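Local coordinates for protein 2-Cys Peroxiredoxin (Plasmodium vivax SaI-1, PDB 2I81) that probably reduces hydrogen peroxide and organic hydroperoxides through a reactive cysteine thiol, as other typical 2-Cys peroxiredoxins of the AhpC/TSA family do, at residues A[22-32]-A[127-135]. Numbering follows the deposited sequence.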
# COMPACT_ATOMS: atom_id res chain seq x y z
N TYR A 22 20.39 3.03 -20.57
CA TYR A 22 20.19 2.22 -21.77
C TYR A 22 21.44 2.12 -22.64
O TYR A 22 21.42 1.46 -23.68
CB TYR A 22 19.00 2.75 -22.60
CG TYR A 22 19.08 4.22 -22.95
CD1 TYR A 22 18.29 5.15 -22.29
CD2 TYR A 22 19.96 4.67 -23.93
CE1 TYR A 22 18.36 6.50 -22.61
CE2 TYR A 22 20.04 6.02 -24.25
CZ TYR A 22 19.24 6.93 -23.59
OH TYR A 22 19.31 8.27 -23.90
N VAL A 23 22.52 2.78 -22.23
CA VAL A 23 23.79 2.70 -22.97
C VAL A 23 24.39 1.31 -22.78
O VAL A 23 24.57 0.83 -21.66
CB VAL A 23 24.81 3.79 -22.54
CG1 VAL A 23 26.05 3.75 -23.42
CG2 VAL A 23 24.17 5.18 -22.60
N GLY A 24 24.70 0.66 -23.90
CA GLY A 24 25.13 -0.73 -23.90
C GLY A 24 23.95 -1.67 -23.80
O GLY A 24 24.11 -2.88 -23.63
N LYS A 25 22.75 -1.11 -23.91
CA LYS A 25 21.51 -1.88 -23.83
C LYS A 25 20.56 -1.48 -24.96
O LYS A 25 20.88 -0.62 -25.78
CB LYS A 25 20.85 -1.69 -22.46
CG LYS A 25 21.53 -2.49 -21.34
CD LYS A 25 21.04 -2.07 -19.95
CE LYS A 25 19.61 -2.58 -19.67
NZ LYS A 25 19.26 -2.22 -18.16
N GLU A 26 19.40 -2.13 -25.00
CA GLU A 26 18.41 -1.93 -26.05
C GLU A 26 17.86 -0.51 -26.06
O GLU A 26 17.42 0.01 -25.03
CB GLU A 26 17.28 -2.95 -25.90
CG GLU A 26 16.12 -2.79 -26.88
CD GLU A 26 14.95 -3.72 -26.57
OE1 GLU A 26 13.96 -3.68 -27.33
OE2 GLU A 26 15.03 -4.48 -25.59
N ALA A 27 17.89 0.11 -27.24
CA ALA A 27 17.32 1.44 -27.46
C ALA A 27 15.80 1.39 -27.31
O ALA A 27 15.15 0.50 -27.87
CB ALA A 27 17.69 1.96 -28.84
N PRO A 28 15.23 2.33 -26.53
CA PRO A 28 13.78 2.41 -26.36
C PRO A 28 13.08 2.65 -27.69
O PRO A 28 13.50 3.50 -28.48
CB PRO A 28 13.59 3.61 -25.43
CG PRO A 28 14.90 3.78 -24.75
CD PRO A 28 15.92 3.39 -25.77
N PHE A 29 12.01 1.89 -27.93
CA PHE A 29 11.23 1.98 -29.16
C PHE A 29 10.58 3.35 -29.32
O PHE A 29 10.15 3.96 -28.34
CB PHE A 29 10.17 0.87 -29.18
CG PHE A 29 9.16 1.01 -30.28
CD1 PHE A 29 9.42 0.50 -31.55
CD2 PHE A 29 7.94 1.64 -30.05
CE1 PHE A 29 8.49 0.62 -32.58
CE2 PHE A 29 7.00 1.77 -31.07
CZ PHE A 29 7.28 1.26 -32.34
N PHE A 30 10.52 3.83 -30.56
CA PHE A 30 9.77 5.04 -30.89
C PHE A 30 9.08 4.92 -32.25
O PHE A 30 9.54 4.20 -33.13
CB PHE A 30 10.66 6.29 -30.84
CG PHE A 30 11.78 6.30 -31.85
CD1 PHE A 30 13.04 5.82 -31.51
CD2 PHE A 30 11.57 6.79 -33.13
CE1 PHE A 30 14.08 5.82 -32.44
CE2 PHE A 30 12.60 6.79 -34.07
CZ PHE A 30 13.86 6.31 -33.72
N LYS A 31 7.97 5.64 -32.38
CA LYS A 31 7.23 5.75 -33.63
C LYS A 31 6.78 7.20 -33.71
O LYS A 31 6.11 7.70 -32.80
CB LYS A 31 6.02 4.81 -33.61
CG LYS A 31 5.14 4.87 -34.86
CD LYS A 31 3.86 4.05 -34.70
CE LYS A 31 4.07 2.60 -35.11
NZ LYS A 31 2.82 1.80 -34.98
N ALA A 32 7.17 7.89 -34.77
CA ALA A 32 6.86 9.31 -34.88
C ALA A 32 6.46 9.73 -36.29
O ALA A 32 6.96 9.17 -37.27
CB ALA A 32 8.04 10.15 -34.40
N SER A 127 6.97 11.88 -25.72
CA SER A 127 7.26 10.54 -25.20
C SER A 127 8.64 10.01 -25.60
O SER A 127 9.26 9.27 -24.83
CB SER A 127 6.17 9.54 -25.59
OG SER A 127 6.03 9.46 -27.00
N ILE A 128 9.12 10.40 -26.78
CA ILE A 128 10.45 9.98 -27.24
C ILE A 128 11.55 10.61 -26.37
O ILE A 128 12.49 9.93 -25.96
CB ILE A 128 10.69 10.30 -28.74
CG1 ILE A 128 9.56 9.71 -29.60
CG2 ILE A 128 12.05 9.76 -29.21
CD1 ILE A 128 9.43 10.34 -30.98
N SER A 129 11.41 11.91 -26.09
CA SER A 129 12.33 12.62 -25.21
C SER A 129 12.27 12.06 -23.78
O SER A 129 13.30 11.94 -23.12
CB SER A 129 12.03 14.12 -25.20
OG SER A 129 12.02 14.65 -26.51
N LYS A 130 11.06 11.74 -23.33
CA LYS A 130 10.85 11.13 -22.02
C LYS A 130 11.51 9.76 -21.92
O LYS A 130 12.13 9.44 -20.89
CB LYS A 130 9.35 11.01 -21.71
CG LYS A 130 8.70 12.29 -21.22
CD LYS A 130 7.22 12.10 -20.96
CE LYS A 130 6.54 13.42 -20.62
NZ LYS A 130 5.08 13.24 -20.36
N ASP A 131 11.38 8.95 -22.97
CA ASP A 131 11.97 7.61 -22.99
C ASP A 131 13.50 7.64 -23.04
O ASP A 131 14.15 6.77 -22.45
CB ASP A 131 11.40 6.77 -24.14
CG ASP A 131 9.95 6.35 -23.91
OD1 ASP A 131 9.52 6.27 -22.73
OD2 ASP A 131 9.25 6.08 -24.90
N TYR A 132 14.06 8.62 -23.74
CA TYR A 132 15.52 8.75 -23.85
C TYR A 132 16.13 9.62 -22.75
O TYR A 132 17.33 9.93 -22.79
CB TYR A 132 15.91 9.25 -25.25
CG TYR A 132 15.87 8.16 -26.28
CD1 TYR A 132 14.67 7.78 -26.88
CD2 TYR A 132 17.03 7.47 -26.64
CE1 TYR A 132 14.63 6.76 -27.82
CE2 TYR A 132 17.00 6.45 -27.58
CZ TYR A 132 15.80 6.10 -28.17
OH TYR A 132 15.76 5.09 -29.10
N ASN A 133 15.30 9.97 -21.77
CA ASN A 133 15.70 10.81 -20.63
C ASN A 133 16.45 12.07 -21.06
O ASN A 133 17.53 12.38 -20.54
CB ASN A 133 16.51 9.99 -19.61
CG ASN A 133 15.78 8.73 -19.15
OD1 ASN A 133 16.19 7.62 -19.47
ND2 ASN A 133 14.70 8.91 -18.39
N VAL A 134 15.87 12.80 -22.01
CA VAL A 134 16.44 14.07 -22.47
C VAL A 134 15.45 15.24 -22.43
O VAL A 134 15.78 16.34 -22.88
CB VAL A 134 17.10 13.95 -23.88
CG1 VAL A 134 18.35 13.06 -23.82
CG2 VAL A 134 16.11 13.43 -24.92
N LEU A 135 14.26 15.00 -21.88
CA LEU A 135 13.27 16.05 -21.72
C LEU A 135 13.69 17.01 -20.61
O LEU A 135 13.94 16.59 -19.48
CB LEU A 135 11.88 15.47 -21.41
CG LEU A 135 10.63 16.07 -22.08
CD1 LEU A 135 9.41 15.82 -21.22
CD2 LEU A 135 10.74 17.55 -22.42
O HOH W 1 9.80 6.66 -27.52
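I128 meets F30 and A32 where the N-terminal arm of this thioredoxin-like peroxiredoxin fold, residues 22-32, runs over the short helix 127-131 and enters strand 31-35. The CG1 branch of I128 lies against F30 CB, and CD1 reaches on to A32 CB at 3.7 Å. One turn later, D131 sets its CB beside P28 CB, while a water donates to both D131 OD2 (2.7 Å) and F29 O, bridging helix and arm. Y132, the first residue beyond the helix, makes the largest share of the contact. With CG anti to its carbonyl carbon (chi1 -79°), its ring reaches the arm: P28 CD sits over one face in a CH-pi contact, 4.0 Å from the ring centroid, and the phenol OH gives a weak hydrogen bond to P28 O. L57, V146 and I148 of the central sheet also touch this buried side chain. The Y132 edge faces the Y22 ring in a T-shaped pair, planes at 72°, and Y22 OH donates a hydrogen bond to Y132 O (2.8 Å), tilted 26° from the carbonyl plane. N133 takes a positive phi as C-prime residue of a Schellman motif, in which V134 N bonds back to S129 O; its OD1 lies at the Y22 ring edge, 4.0 Å from Y22 CE1.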